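Local coordinates for protein aminotransferase (Bacillus subtilis, PDB 6L1O) that is a pyridoxal-phosphate-dependent aminotransferase encoded in the operon responsible for biosynthesis of the dipeptide antibiotic bacilysin, at residues R70-A80 and N92-F100; L107-L115 and I257-Q265. All coordinates share one frame; numbering follows the deposited sequence.

Interaction 1. Residues R70-A80 and N92-F100; sequences RGYPFLKEAIA and NPETEVALF
Arg70 and Leu99 meet through a water and a methyl group where the loop leading into helix 73-87 passes strand 97-100, the outermost strand, within this chain, of the seven-stranded mixed sheet of this class I aminotransferase. Water 1 donates to Arg70 O and accepts from Leu99 N, 2.8 Å from each, so a solvent molecule joins two backbones that make no direct hydrogen bond; the guanidinium of Arg70 turns to a salt bridge with Asp266. Gly71 follows, its CA 3.7 Å from Leu99 CD1. With phi 101° and that methyl so close, the position has no room for a CB. On the first helical turn Leu75 swings its CG anti to the backbone N (chi1 175°), which carries CD2 to 3.7 Å from Leu99 CD1, while its other neighbours include Gln277 of helix 274-285. Lys76 runs its extended chain past Val97 in the opposite direction, its CB and CD lying against Pro93 O, and at its tip water 2 accepts from Lys76 NZ and donates to Val97 O at 2.8 Å. One turn on, Ile79 drops CD1 between two strand side chains, 3.6 Å from Val97 CG1 and 3.8 Å from Leu99 CD2; Phe250 and Val252 of strand 249-253 also touch it, so Ile79 is buried between the helix and the sheet. The ring of Pro93, just after Asn92, whose OD1 accepts from Glu94 N in an Asx turn, packs on the helix surface between Lys76 and Ala80, with Ala80 CB 4.0 Å from Pro93 CD.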
ATOM      1  N   ARG B  70     -11.257  -0.883   6.672  1.00 19.82           N
ATOM      2  CA  ARG B  70     -11.671  -1.433   5.394  1.00 22.12           C
ATOM      3  C   ARG B  70     -12.242  -0.378   4.454  1.00 22.01           C
ATOM      4  O   ARG B  70     -12.776  -0.720   3.382  1.00 23.50           O
ATOM      5  CB  ARG B  70     -12.654  -2.568   5.654  1.00 23.35           C
ATOM      6  CG  ARG B  70     -12.019  -3.596   6.634  1.00 22.60           C
ATOM      7  CD  ARG B  70     -12.880  -4.776   6.868  1.00 26.49           C
ATOM      8  NE  ARG B  70     -12.122  -5.826   7.557  1.00 27.99           N
ATOM      9  CZ  ARG B  70     -12.667  -6.990   7.893  1.00 28.35           C
ATOM     10  NH1 ARG B  70     -13.949  -7.206   7.591  1.00 26.80           N
ATOM     11  NH2 ARG B  70     -11.945  -7.927   8.489  1.00 25.22           N
ATOM     12  N   GLY B  71     -12.130   0.880   4.854  1.00 20.68           N
ATOM     13  CA  GLY B  71     -12.636   1.987   4.044  1.00 21.09           C
ATOM     14  C   GLY B  71     -13.942   2.486   4.539  1.00 21.50           C
ATOM     15  O   GLY B  71     -14.592   1.835   5.353  1.00 24.95           O
ATOM     16  N   TYR B  72     -14.365   3.628   4.032  1.00 16.55           N
ATOM     17  CA  TYR B  72     -15.619   4.211   4.423  1.00 18.63           C
ATOM     18  C   TYR B  72     -16.820   3.573   3.699  1.00 18.03           C
ATOM     19  O   TYR B  72     -16.792   3.340   2.508  1.00 18.44           O
ATOM     20  CB  TYR B  72     -15.585   5.709   4.239  1.00 18.56           C
ATOM     21  CG  TYR B  72     -14.878   6.448   5.331  1.00 18.54           C
ATOM     22  CD1 TYR B  72     -15.494   6.642   6.582  1.00 21.33           C
ATOM     23  CD2 TYR B  72     -13.632   6.967   5.145  1.00 16.23           C
ATOM     24  CE1 TYR B  72     -14.838   7.297   7.618  1.00 17.57           C
ATOM     25  CE2 TYR B  72     -12.975   7.628   6.150  1.00 17.29           C
ATOM     26  CZ  TYR B  72     -13.584   7.822   7.379  1.00 17.25           C
ATOM     27  OH  TYR B  72     -12.944   8.499   8.350  1.00 17.40           O
ATOM     28  N   PRO B  73     -17.910   3.302   4.427  1.00 23.15           N
ATOM     29  CA  PRO B  73     -19.098   2.731   3.771  1.00 23.17           C
ATOM     30  C   PRO B  73     -19.622   3.565   2.586  1.00 19.09           C
ATOM     31  O   PRO B  73     -20.126   2.971   1.652  1.00 20.07           O
ATOM     32  CB  PRO B  73     -20.150   2.687   4.916  1.00 26.83           C
ATOM     33  CG  PRO B  73     -19.333   2.544   6.147  1.00 26.24           C
ATOM     34  CD  PRO B  73     -18.097   3.405   5.903  1.00 25.92           C
ATOM     35  N   PHE B  74     -19.456   4.885   2.609  1.00 17.77           N
ATOM     36  CA  PHE B  74     -19.994   5.727   1.534  1.00 19.30           C
ATOM     37  C   PHE B  74     -19.305   5.395   0.184  1.00 18.04           C
ATOM     38  O   PHE B  74     -19.899   5.494  -0.832  1.00 19.37           O
ATOM     39  CB  PHE B  74     -19.914   7.245   1.826  1.00 17.41           C
ATOM     40  CG  PHE B  74     -18.493   7.819   1.879  1.00 18.06           C
ATOM     41  CD1 PHE B  74     -17.777   8.095   0.699  1.00 18.68           C
ATOM     42  CD2 PHE B  74     -17.894   8.154   3.099  1.00 18.46           C
ATOM     43  CE1 PHE B  74     -16.517   8.591   0.742  1.00 18.35           C
ATOM     44  CE2 PHE B  74     -16.611   8.662   3.163  1.00 18.97           C
ATOM     45  CZ  PHE B  74     -15.923   8.894   1.976  1.00 18.50           C
ATOM     46  N   LEU B  75     -18.052   4.993   0.230  1.00 16.75           N
ATOM     47  CA  LEU B  75     -17.345   4.617  -1.013  1.00 17.56           C
ATOM     48  C   LEU B  75     -17.777   3.246  -1.512  1.00 16.69           C
ATOM     49  O   LEU B  75     -17.988   3.036  -2.700  1.00 14.04           O
ATOM     50  CB  LEU B  75     -15.813   4.685  -0.803  1.00 16.22           C
ATOM     51  CG  LEU B  75     -14.972   4.210  -1.973  1.00 15.37           C
ATOM     52  CD1 LEU B  75     -15.434   4.900  -3.251  1.00 16.63           C
ATOM     53  CD2 LEU B  75     -13.474   4.457  -1.722  1.00 17.84           C
ATOM     54  N   LYS B  76     -17.949   2.303  -0.595  1.00 16.63           N
ATOM     55  CA  LYS B  76     -18.407   0.970  -0.975  1.00 16.30           C
ATOM     56  C   LYS B  76     -19.831   1.017  -1.567  1.00 16.85           C
ATOM     57  O   LYS B  76     -20.155   0.301  -2.491  1.00 16.11           O
ATOM     58  CB  LYS B  76     -18.304   0.062   0.236  1.00 17.71           C
ATOM     59  CG  LYS B  76     -16.863  -0.157   0.700  1.00 22.47           C
ATOM     60  CD  LYS B  76     -16.912  -1.020   1.960  1.00 28.27           C
ATOM     61  CE  LYS B  76     -15.560  -1.520   2.310  1.00 27.48           C
ATOM     62  NZ  LYS B  76     -15.658  -2.235   3.595  1.00 28.90           N
ATOM     63  N   GLU B  77     -20.668   1.887  -1.034  1.00 18.13           N
ATOM     64  CA  GLU B  77     -21.974   2.167  -1.599  1.00 21.11           C
ATOM     65  C   GLU B  77     -21.863   2.799  -3.001  1.00 18.71           C
ATOM     66  O   GLU B  77     -22.604   2.439  -3.901  1.00 19.30           O
ATOM     67  CB  GLU B  77     -22.803   3.052  -0.654  1.00 23.79           C
ATOM     68  CG  GLU B  77     -23.212   2.353   0.629  1.00 32.91           C
ATOM     69  CD  GLU B  77     -23.276   3.241   1.893  1.00 45.36           C
ATOM     70  OE1 GLU B  77     -23.500   4.480   1.804  1.00 52.49           O
ATOM     71  OE2 GLU B  77     -23.102   2.710   3.026  1.00 46.74           O
ATOM     72  N   ALA B  78     -20.925   3.715  -3.199  1.00 18.86           N
ATOM     73  CA  ALA B  78     -20.713   4.328  -4.541  1.00 16.82           C
ATOM     74  C   ALA B  78     -20.268   3.273  -5.543  1.00 15.80           C
ATOM     75  O   ALA B  78     -20.716   3.250  -6.678  1.00 14.69           O
ATOM     76  CB  ALA B  78     -19.711   5.465  -4.477  1.00 16.51           C
ATOM     77  N   ILE B  79     -19.427   2.349  -5.088  1.00 15.54           N
ATOM     78  CA  ILE B  79     -18.979   1.255  -5.915  1.00 14.09           C
ATOM     79  C   ILE B  79     -20.152   0.369  -6.307  1.00 15.79           C
ATOM     80  O   ILE B  79     -20.341   0.050  -7.503  1.00 13.48           O
ATOM     81  CB  ILE B  79     -17.869   0.457  -5.209  1.00 15.34           C
ATOM     82  CG1 ILE B  79     -16.597   1.329  -5.162  1.00 14.47           C
ATOM     83  CG2 ILE B  79     -17.601  -0.877  -5.900  1.00 14.82           C
ATOM     84  CD1 ILE B  79     -15.499   0.806  -4.262  1.00 14.29           C
ATOM     85  N   ALA B  80     -21.004   0.033  -5.347  1.00 17.20           N
ATOM     86  CA  ALA B  80     -22.165  -0.825  -5.695  1.00 17.07           C
ATOM     87  C   ALA B  80     -23.085  -0.106  -6.701  1.00 16.41           C
ATOM     88  O   ALA B  80     -23.551  -0.725  -7.660  1.00 16.93           O
ATOM     89  CB  ALA B  80     -22.913  -1.286  -4.451  1.00 16.03           C
ATOM     90  N   ASN B  92     -23.258  -6.483  -3.134  1.00 26.75           N
ATOM     91  CA  ASN B  92     -23.447  -6.137  -1.731  1.00 25.94           C
ATOM     92  C   ASN B  92     -22.291  -5.270  -1.214  1.00 22.49           C
ATOM     93  O   ASN B  92     -21.211  -5.768  -1.058  1.00 20.29           O
ATOM     94  CB  ASN B  92     -23.539  -7.401  -0.853  1.00 27.14           C
ATOM     95  CG  ASN B  92     -24.011  -7.087   0.563  1.00 31.32           C
ATOM     96  OD1 ASN B  92     -23.808  -5.970   1.084  1.00 28.52           O
ATOM     97  ND2 ASN B  92     -24.654  -8.069   1.203  1.00 37.21           N
ATOM     98  N   PRO B  93     -22.535  -3.972  -0.932  1.00 20.30           N
ATOM     99  CA  PRO B  93     -21.387  -3.140  -0.571  1.00 20.63           C
ATOM    100  C   PRO B  93     -20.691  -3.553   0.715  1.00 24.66           C
ATOM    101  O   PRO B  93     -19.516  -3.249   0.910  1.00 21.52           O
ATOM    102  CB  PRO B  93     -21.989  -1.722  -0.443  1.00 20.65           C
ATOM    103  CG  PRO B  93     -23.468  -1.917  -0.312  1.00 21.91           C
ATOM    104  CD  PRO B  93     -23.774  -3.173  -1.050  1.00 21.33           C
ATOM    105  N   GLU B  94     -21.421  -4.234   1.598  1.00 24.87           N
ATOM    106  CA  GLU B  94     -20.905  -4.530   2.914  1.00 25.83           C
ATOM    107  C   GLU B  94     -20.078  -5.807   2.901  1.00 22.25           C
ATOM    108  O   GLU B  94     -19.267  -5.989   3.771  1.00 26.59           O
ATOM    109  CB  GLU B  94     -22.059  -4.559   3.959  1.00 29.33           C
ATOM    110  CG  GLU B  94     -22.791  -3.217   4.037  1.00 33.50           C
ATOM    111  CD  GLU B  94     -23.716  -3.057   5.234  1.00 43.61           C
ATOM    112  OE1 GLU B  94     -23.331  -3.424   6.362  1.00 49.37           O
ATOM    113  OE2 GLU B  94     -24.842  -2.542   5.058  1.00 50.26           O
ATOM    114  N   THR B  95     -20.295  -6.689   1.921  1.00 20.83           N
ATOM    115  CA  THR B  95     -19.620  -7.954   1.880  1.00 21.15           C
ATOM    116  C   THR B  95     -18.790  -8.200   0.637  1.00 20.63           C
ATOM    117  O   THR B  95     -17.945  -9.050   0.657  1.00 20.44           O
ATOM    118  CB  THR B  95     -20.579  -9.161   1.983  1.00 22.81           C
ATOM    119  OG1 THR B  95     -21.420  -9.176   0.849  1.00 24.10           O
ATOM    120  CG2 THR B  95     -21.434  -9.079   3.276  1.00 27.19           C
ATOM    121  N   GLU B  96     -19.052  -7.485  -0.450  1.00 19.30           N
ATOM    122  CA  GLU B  96     -18.448  -7.890  -1.732  1.00 20.43           C
ATOM    123  C   GLU B  96     -17.481  -6.848  -2.325  1.00 16.89           C
ATOM    124  O   GLU B  96     -17.157  -6.921  -3.484  1.00 16.27           O
ATOM    125  CB  GLU B  96     -19.542  -8.213  -2.724  1.00 22.35           C
ATOM    126  CG  GLU B  96     -20.331  -9.450  -2.337  1.00 26.55           C
ATOM    127  CD  GLU B  96     -21.493  -9.800  -3.299  1.00 34.09           C
ATOM    128  OE1 GLU B  96     -22.231  -8.889  -3.765  1.00 32.62           O
ATOM    129  OE2 GLU B  96     -21.685 -11.022  -3.553  1.00 39.60           O
ATOM    130  N   VAL B  97     -17.041  -5.916  -1.528  1.00 15.72           N
ATOM    131  CA  VAL B  97     -16.134  -4.856  -1.996  1.00 16.43           C
ATOM    132  C   VAL B  97     -14.939  -4.727  -1.092  1.00 15.84           C
ATOM    133  O   VAL B  97     -15.075  -4.669   0.115  1.00 16.59           O
ATOM    134  CB  VAL B  97     -16.862  -3.494  -2.046  1.00 15.89           C
ATOM    135  CG1 VAL B  97     -15.936  -2.403  -2.606  1.00 16.24           C
ATOM    136  CG2 VAL B  97     -18.141  -3.609  -2.879  1.00 16.77           C
ATOM    137  N   ALA B  98     -13.750  -4.614  -1.680  1.00 15.07           N
ATOM    138  CA  ALA B  98     -12.564  -4.257  -0.961  1.00 15.36           C
ATOM    139  C   ALA B  98     -11.806  -3.180  -1.730  1.00 16.17           C
ATOM    140  O   ALA B  98     -11.813  -3.212  -2.946  1.00 16.46           O
ATOM    141  CB  ALA B  98     -11.671  -5.449  -0.736  1.00 17.08           C
ATOM    142  N   LEU B  99     -11.170  -2.261  -0.990  1.00 14.94           N
ATOM    143  CA  LEU B  99     -10.374  -1.159  -1.556  1.00 17.36           C
ATOM    144  C   LEU B  99      -8.901  -1.445  -1.553  1.00 16.43           C
ATOM    145  O   LEU B  99      -8.371  -2.089  -0.643  1.00 17.47           O
ATOM    146  CB  LEU B  99     -10.609   0.127  -0.734  1.00 18.41           C
ATOM    147  CG  LEU B  99     -12.039   0.423  -0.328  1.00 18.49           C
ATOM    148  CD1 LEU B  99     -12.143   1.725   0.435  1.00 20.00           C
ATOM    149  CD2 LEU B  99     -12.881   0.493  -1.567  1.00 20.35           C
ATOM    150  N   PHE B 100      -8.212  -0.895  -2.541  1.00 13.97           N
ATOM    151  CA  PHE B 100      -6.782  -1.075  -2.703  1.00 14.88           C
ATOM    152  C   PHE B 100      -6.106   0.269  -3.039  1.00 15.00           C
ATOM    153  O   PHE B 100      -6.722   1.117  -3.658  1.00 15.11           O
ATOM    154  CB  PHE B 100      -6.513  -1.998  -3.905  1.00 14.81           C
ATOM    155  CG  PHE B 100      -6.947  -3.413  -3.720  1.00 16.28           C
ATOM    156  CD1 PHE B 100      -6.472  -4.161  -2.660  1.00 17.40           C
ATOM    157  CD2 PHE B 100      -7.834  -3.989  -4.589  1.00 17.85           C
ATOM    158  CE1 PHE B 100      -6.859  -5.487  -2.505  1.00 17.03           C
ATOM    159  CE2 PHE B 100      -8.246  -5.302  -4.426  1.00 19.20           C
ATOM    160  CZ  PHE B 100      -7.722  -6.057  -3.385  1.00 20.30           C
TER
HETATM  161  O   HOH W   1     -11.309  -2.528   1.839  1.00 20.43           O
HETATM  162  O   HOH W   2     -13.622  -4.275   2.474  1.00 23.48           O

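Interaction 2. Residues L107-L115 and I257-Q265; sequences LYVLTQCLL and IIQAVNEFQ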
ATOM      1  N   LEU B 107      -3.344  -6.598  -7.056  1.00 15.65           N
ATOM      2  CA  LEU B 107      -2.809  -7.848  -7.600  1.00 15.59           C
ATOM      3  C   LEU B 107      -1.881  -8.537  -6.624  1.00 14.08           C
ATOM      4  O   LEU B 107      -1.855  -9.785  -6.541  1.00 17.62           O
ATOM      5  CB  LEU B 107      -2.062  -7.629  -8.923  1.00 17.46           C
ATOM      6  CG  LEU B 107      -2.856  -7.127 -10.124  1.00 16.74           C
ATOM      7  CD1 LEU B 107      -1.831  -6.632 -11.149  1.00 18.82           C
ATOM      8  CD2 LEU B 107      -3.691  -8.235 -10.677  1.00 19.05           C
ATOM      9  N   TYR B 108      -1.107  -7.783  -5.873  1.00 14.65           N
ATOM     10  CA  TYR B 108      -0.213  -8.378  -4.876  1.00 16.12           C
ATOM     11  C   TYR B 108      -1.035  -9.014  -3.740  1.00 17.34           C
ATOM     12  O   TYR B 108      -0.801 -10.160  -3.365  1.00 17.70           O
ATOM     13  CB  TYR B 108       0.766  -7.355  -4.316  1.00 15.53           C
ATOM     14  CG  TYR B 108       1.509  -7.848  -3.118  1.00 17.01           C
ATOM     15  CD1 TYR B 108       2.599  -8.710  -3.276  1.00 17.79           C
ATOM     16  CD2 TYR B 108       1.166  -7.444  -1.820  1.00 17.73           C
ATOM     17  CE1 TYR B 108       3.295  -9.196  -2.200  1.00 19.74           C
ATOM     18  CE2 TYR B 108       1.886  -7.936  -0.700  1.00 19.55           C
ATOM     19  CZ  TYR B 108       2.956  -8.804  -0.922  1.00 19.82           C
ATOM     20  OH  TYR B 108       3.672  -9.304   0.102  1.00 23.43           O
ATOM     21  N   VAL B 109      -1.978  -8.255  -3.213  1.00 16.25           N
ATOM     22  CA  VAL B 109      -2.833  -8.737  -2.076  1.00 16.66           C
ATOM     23  C   VAL B 109      -3.623  -9.973  -2.505  1.00 16.46           C
ATOM     24  O   VAL B 109      -3.700 -10.952  -1.774  1.00 16.36           O
ATOM     25  CB  VAL B 109      -3.741  -7.620  -1.569  1.00 16.12           C
ATOM     26  CG1 VAL B 109      -4.759  -8.124  -0.531  1.00 16.68           C
ATOM     27  CG2 VAL B 109      -2.915  -6.471  -1.022  1.00 15.14           C
ATOM     28  N   LEU B 110      -4.178  -9.941  -3.717  1.00 18.50           N
ATOM     29  CA  LEU B 110      -5.021 -11.003  -4.180  1.00 17.67           C
ATOM     30  C   LEU B 110      -4.232 -12.276  -4.334  1.00 19.11           C
ATOM     31  O   LEU B 110      -4.683 -13.321  -3.867  1.00 23.16           O
ATOM     32  CB  LEU B 110      -5.752 -10.640  -5.470  1.00 17.99           C
ATOM     33  CG  LEU B 110      -6.944  -9.680  -5.339  1.00 19.17           C
ATOM     34  CD1 LEU B 110      -7.336  -9.096  -6.703  1.00 18.08           C
ATOM     35  CD2 LEU B 110      -8.115 -10.362  -4.716  1.00 18.58           C
ATOM     36  N   THR B 111      -3.035 -12.197  -4.886  1.00 18.37           N
ATOM     37  CA  THR B 111      -2.171 -13.386  -4.982  1.00 20.88           C
ATOM     38  C   THR B 111      -1.664 -13.919  -3.669  1.00 21.06           C
ATOM     39  O   THR B 111      -1.546 -15.135  -3.491  1.00 23.44           O
ATOM     40  CB  THR B 111      -1.010 -13.168  -5.961  1.00 20.81           C
ATOM     41  OG1 THR B 111      -0.210 -12.046  -5.544  1.00 23.37           O
ATOM     42  CG2 THR B 111      -1.547 -12.912  -7.348  1.00 21.09           C
ATOM     43  N   GLN B 112      -1.342 -13.039  -2.726  1.00 18.42           N
ATOM     44  CA  GLN B 112      -0.981 -13.476  -1.395  1.00 18.82           C
ATOM     45  C   GLN B 112      -2.132 -14.182  -0.686  1.00 19.29           C
ATOM     46  O   GLN B 112      -1.913 -15.145   0.090  1.00 18.78           O
ATOM     47  CB  GLN B 112      -0.457 -12.307  -0.533  1.00 19.49           C
ATOM     48  CG  GLN B 112       0.891 -11.759  -1.003  1.00 22.17           C
ATOM     49  CD  GLN B 112       2.037 -12.679  -0.571  1.00 25.41           C
ATOM     50  OE1 GLN B 112       2.043 -13.171   0.566  1.00 27.94           O
ATOM     51  NE2 GLN B 112       2.998 -12.878  -1.433  1.00 23.86           N
ATOM     52  N   CYS B 113      -3.348 -13.724  -0.927  1.00 19.24           N
ATOM     53  CA  CYS B 113      -4.558 -14.337  -0.349  1.00 19.99           C
ATOM     54  C   CYS B 113      -4.988 -15.667  -0.965  1.00 20.60           C
ATOM     55  O   CYS B 113      -5.663 -16.460  -0.303  1.00 21.28           O
ATOM     56  CB  CYS B 113      -5.743 -13.411  -0.448  1.00 20.68           C
ATOM     57  SG  CYS B 113      -5.633 -12.020   0.626  1.00 22.30           S
ATOM     58  N   LEU B 114      -4.618 -15.898  -2.217  1.00 18.85           N
ATOM     59  CA  LEU B 114      -5.187 -17.014  -2.963  1.00 22.95           C
ATOM     60  C   LEU B 114      -4.194 -18.063  -3.443  1.00 25.24           C
ATOM     61  O   LEU B 114      -4.624 -19.069  -3.977  1.00 27.20           O
ATOM     62  CB  LEU B 114      -6.014 -16.468  -4.139  1.00 22.36           C
ATOM     63  CG  LEU B 114      -7.165 -15.511  -3.768  1.00 21.32           C
ATOM     64  CD1 LEU B 114      -7.884 -14.969  -4.981  1.00 22.93           C
ATOM     65  CD2 LEU B 114      -8.222 -16.225  -2.918  1.00 24.16           C
ATOM     66  N   LEU B 115      -2.887 -17.790  -3.323  1.00 23.56           N
ATOM     67  CA  LEU B 115      -1.862 -18.686  -3.803  1.00 23.91           C
ATOM     68  C   LEU B 115      -0.932 -19.122  -2.684  1.00 25.36           C
ATOM     69  O   LEU B 115      -0.436 -18.289  -1.910  1.00 22.95           O
ATOM     70  CB  LEU B 115      -1.038 -18.044  -4.928  1.00 23.13           C
ATOM     71  CG  LEU B 115      -1.479 -18.026  -6.365  1.00 25.00           C
ATOM     72  CD1 LEU B 115      -0.536 -17.165  -7.222  1.00 24.01           C
ATOM     73  CD2 LEU B 115      -1.547 -19.431  -6.979  1.00 26.49           C
ATOM     74  N   ILE B 257     -13.522 -14.424  -0.986  1.00 19.80           N
ATOM     75  CA  ILE B 257     -12.311 -13.780  -1.467  1.00 18.80           C
ATOM     76  C   ILE B 257     -12.151 -12.432  -0.790  1.00 18.35           C
ATOM     77  O   ILE B 257     -11.065 -12.104  -0.310  1.00 17.37           O
ATOM     78  CB  ILE B 257     -12.337 -13.640  -3.022  1.00 18.54           C
ATOM     79  CG1 ILE B 257     -12.270 -15.011  -3.679  1.00 19.22           C
ATOM     80  CG2 ILE B 257     -11.135 -12.828  -3.552  1.00 20.78           C
ATOM     81  CD1 ILE B 257     -12.474 -15.009  -5.203  1.00 20.08           C
ATOM     82  N   ILE B 258     -13.234 -11.635  -0.779  1.00 19.14           N
ATOM     83  CA  ILE B 258     -13.203 -10.335  -0.166  1.00 18.31           C
ATOM     84  C   ILE B 258     -12.838 -10.428   1.330  1.00 18.51           C
ATOM     85  O   ILE B 258     -12.093  -9.630   1.849  1.00 17.75           O
ATOM     86  CB  ILE B 258     -14.530  -9.582  -0.405  1.00 18.19           C
ATOM     87  CG1 ILE B 258     -14.780  -9.373  -1.905  1.00 19.14           C
ATOM     88  CG2 ILE B 258     -14.594  -8.268   0.355  1.00 18.99           C
ATOM     89  CD1 ILE B 258     -13.661  -8.605  -2.596  1.00 18.20           C
ATOM     90  N   GLN B 259     -13.351 -11.436   2.007  1.00 18.97           N
ATOM     91  CA  GLN B 259     -13.023 -11.632   3.424  1.00 20.85           C
ATOM     92  C   GLN B 259     -11.544 -11.901   3.637  1.00 18.61           C
ATOM     93  O   GLN B 259     -10.956 -11.370   4.553  1.00 19.39           O
ATOM     94  CB  GLN B 259     -13.851 -12.786   3.986  1.00 25.19           C
ATOM     95  CG  GLN B 259     -13.689 -12.991   5.481  1.00 29.38           C
ATOM     96  CD  GLN B 259     -14.194 -14.371   5.923  1.00 39.68           C
ATOM     97  OE1 GLN B 259     -14.965 -15.036   5.222  1.00 45.27           O
ATOM     98  NE2 GLN B 259     -13.737 -14.821   7.091  1.00 50.61           N
ATOM     99  N   ALA B 260     -10.940 -12.725   2.785  1.00 18.20           N
ATOM    100  CA  ALA B 260      -9.509 -13.011   2.883  1.00 16.37           C
ATOM    101  C   ALA B 260      -8.689 -11.742   2.646  1.00 18.64           C
ATOM    102  O   ALA B 260      -7.751 -11.450   3.382  1.00 18.38           O
ATOM    103  CB  ALA B 260      -9.121 -14.073   1.898  1.00 20.59           C
ATOM    104  N   VAL B 261      -9.097 -10.957   1.640  1.00 18.76           N
ATOM    105  CA  VAL B 261      -8.477  -9.652   1.385  1.00 16.45           C
ATOM    106  C   VAL B 261      -8.520  -8.776   2.598  1.00 15.85           C
ATOM    107  O   VAL B 261      -7.510  -8.200   2.997  1.00 17.24           O
ATOM    108  CB  VAL B 261      -9.170  -8.925   0.208  1.00 17.96           C
ATOM    109  CG1 VAL B 261      -8.624  -7.504   0.095  1.00 17.97           C
ATOM    110  CG2 VAL B 261      -8.939  -9.696  -1.082  1.00 18.75           C
ATOM    111  N   ASN B 262      -9.697  -8.674   3.202  1.00 18.22           N
ATOM    112  CA  ASN B 262      -9.907  -7.849   4.345  1.00 18.06           C
ATOM    113  C   ASN B 262      -9.088  -8.293   5.537  1.00 17.40           C
ATOM    114  O   ASN B 262      -8.520  -7.490   6.236  1.00 18.13           O
ATOM    115  CB  ASN B 262     -11.383  -7.844   4.728  1.00 20.25           C
ATOM    116  CG  ASN B 262     -12.236  -6.917   3.876  1.00 20.96           C
ATOM    117  OD1 ASN B 262     -11.764  -5.966   3.247  1.00 19.96           O
ATOM    118  ND2 ASN B 262     -13.526  -7.149   3.936  1.00 24.48           N
ATOM    119  N   GLU B 263      -8.970  -9.605   5.730  1.00 19.24           N
ATOM    120  CA  GLU B 263      -8.118 -10.109   6.785  1.00 17.47           C
ATOM    121  C   GLU B 263      -6.648  -9.719   6.623  1.00 18.03           C
ATOM    122  O   GLU B 263      -6.029  -9.215   7.548  1.00 17.34           O
ATOM    123  CB  GLU B 263      -8.331 -11.619   6.923  1.00 23.27           C
ATOM    124  CG  GLU B 263      -9.724 -11.900   7.585  1.00 27.32           C
ATOM    125  CD  GLU B 263     -10.208 -13.351   7.485  1.00 32.91           C
ATOM    126  OE1 GLU B 263      -9.426 -14.246   7.158  1.00 42.43           O
ATOM    127  OE2 GLU B 263     -11.399 -13.616   7.718  1.00 35.82           O
ATOM    128  N   PHE B 264      -6.104  -9.935   5.437  1.00 16.71           N
ATOM    129  CA  PHE B 264      -4.757  -9.529   5.097  1.00 16.46           C
ATOM    130  C   PHE B 264      -4.542  -8.065   5.319  1.00 17.14           C
ATOM    131  O   PHE B 264      -3.652  -7.613   6.007  1.00 16.58           O
ATOM    132  CB  PHE B 264      -4.463  -9.860   3.613  1.00 16.61           C
ATOM    133  CG  PHE B 264      -3.030  -9.633   3.221  1.00 20.00           C
ATOM    134  CD1 PHE B 264      -2.118 -10.673   3.148  1.00 22.69           C
ATOM    135  CD2 PHE B 264      -2.610  -8.366   2.838  1.00 17.80           C
ATOM    136  CE1 PHE B 264      -0.773 -10.430   2.790  1.00 21.74           C
ATOM    137  CE2 PHE B 264      -1.304  -8.139   2.476  1.00 19.88           C
ATOM    138  CZ  PHE B 264      -0.391  -9.154   2.447  1.00 17.90           C
ATOM    139  N   GLN B 265      -5.402  -7.275   4.712  1.00 16.72           N
ATOM    140  CA  GLN B 265      -5.269  -5.834   4.780  1.00 16.34           C
ATOM    141  C   GLN B 265      -5.437  -5.248   6.184  1.00 17.25           C
ATOM    142  O   GLN B 265      -4.840  -4.203   6.489  1.00 14.56           O
ATOM    143  CB  GLN B 265      -6.225  -5.228   3.708  1.00 19.47           C
ATOM    144  CG  GLN B 265      -5.402  -4.807   2.582  1.00 24.01           C
ATOM    145  CD  GLN B 265      -6.055  -4.249   1.339  1.00 21.89           C
ATOM    146  OE1 GLN B 265      -5.380  -4.229   0.314  1.00 22.56           O
ATOM    147  NE2 GLN B 265      -7.346  -3.882   1.378  1.00 18.50           N
TER
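Phe264 is the main bump on helix 255-266: its ring enters a hollow on helix 103-114 formed by Tyr108, Val109, Gln112 and Cys113, a knob into a hole. With CG anti to the backbone N (chi1 -173°), the ring reaches across to the other helix, and its rim is met by Gln112, Val109 and Tyr108. CE1 lies 3.8 Å from Gln112 CB, CD2 is 4.0 Å from Val109 CG1, and CZ points to Tyr108 CE2, the Tyr108 and Phe264 side chains crossing at about a right angle. Cys113 closes the hollow near the root of the knob, its SG 3.9 Å from Phe264 CB; from the ring centroid the sulfur lies 48° off the normal, an oblique sulfur-aromatic contact. The same sulfur rests 3.5 Å from Ala260 O. Small residues let the helices come close here: Cys113 and Ala260 are the nearest pair of backbones, and the axes of the two segments cross at 106° with 9.3 Å between them. This is helix-on-helix packing in the PLP-binding aminotransferase fold, at the dimer interface: Tyr108 OH is hydrogen-bonded to Tyr108 OH of the second subunit, and Met137 of that subunit packs on Phe264. Val109 and Val261, which both touch Phe100 of strand 97-100, abut through their CG1 methyls. Further along the helices Leu110 CD2 fits between Val261 CG2, 3.8 Å away, and Ile257 CG2, which also touches Leu114 CD1 at 4.1 Å. Gln265 lays its amide across Val109, OE1 3.6 Å from CG2; this oxygen is buried without a polar partner, whereas NE2 bonds to Leu99 O.

From the N terminus, interaction 1 closes first: a short loop, spanning the rest of helix 73-87 and the turn after it, brings strand 97-100 back under that helix. The chain then runs from the strand into helix 103-114, the first partner of interaction 2, whose second partner arrives some 140 residues later, after the rest of the seven-stranded sheet has been laid down. The two closures are therefore in series, neither nested nor crossing. They still meet in space, because helix 255-266 lies beside strand 97-100: Thr95 packs on Ile258, and Arg70 on Asn262. Strand 97-100 thus links helix 73-87 to the helix pair.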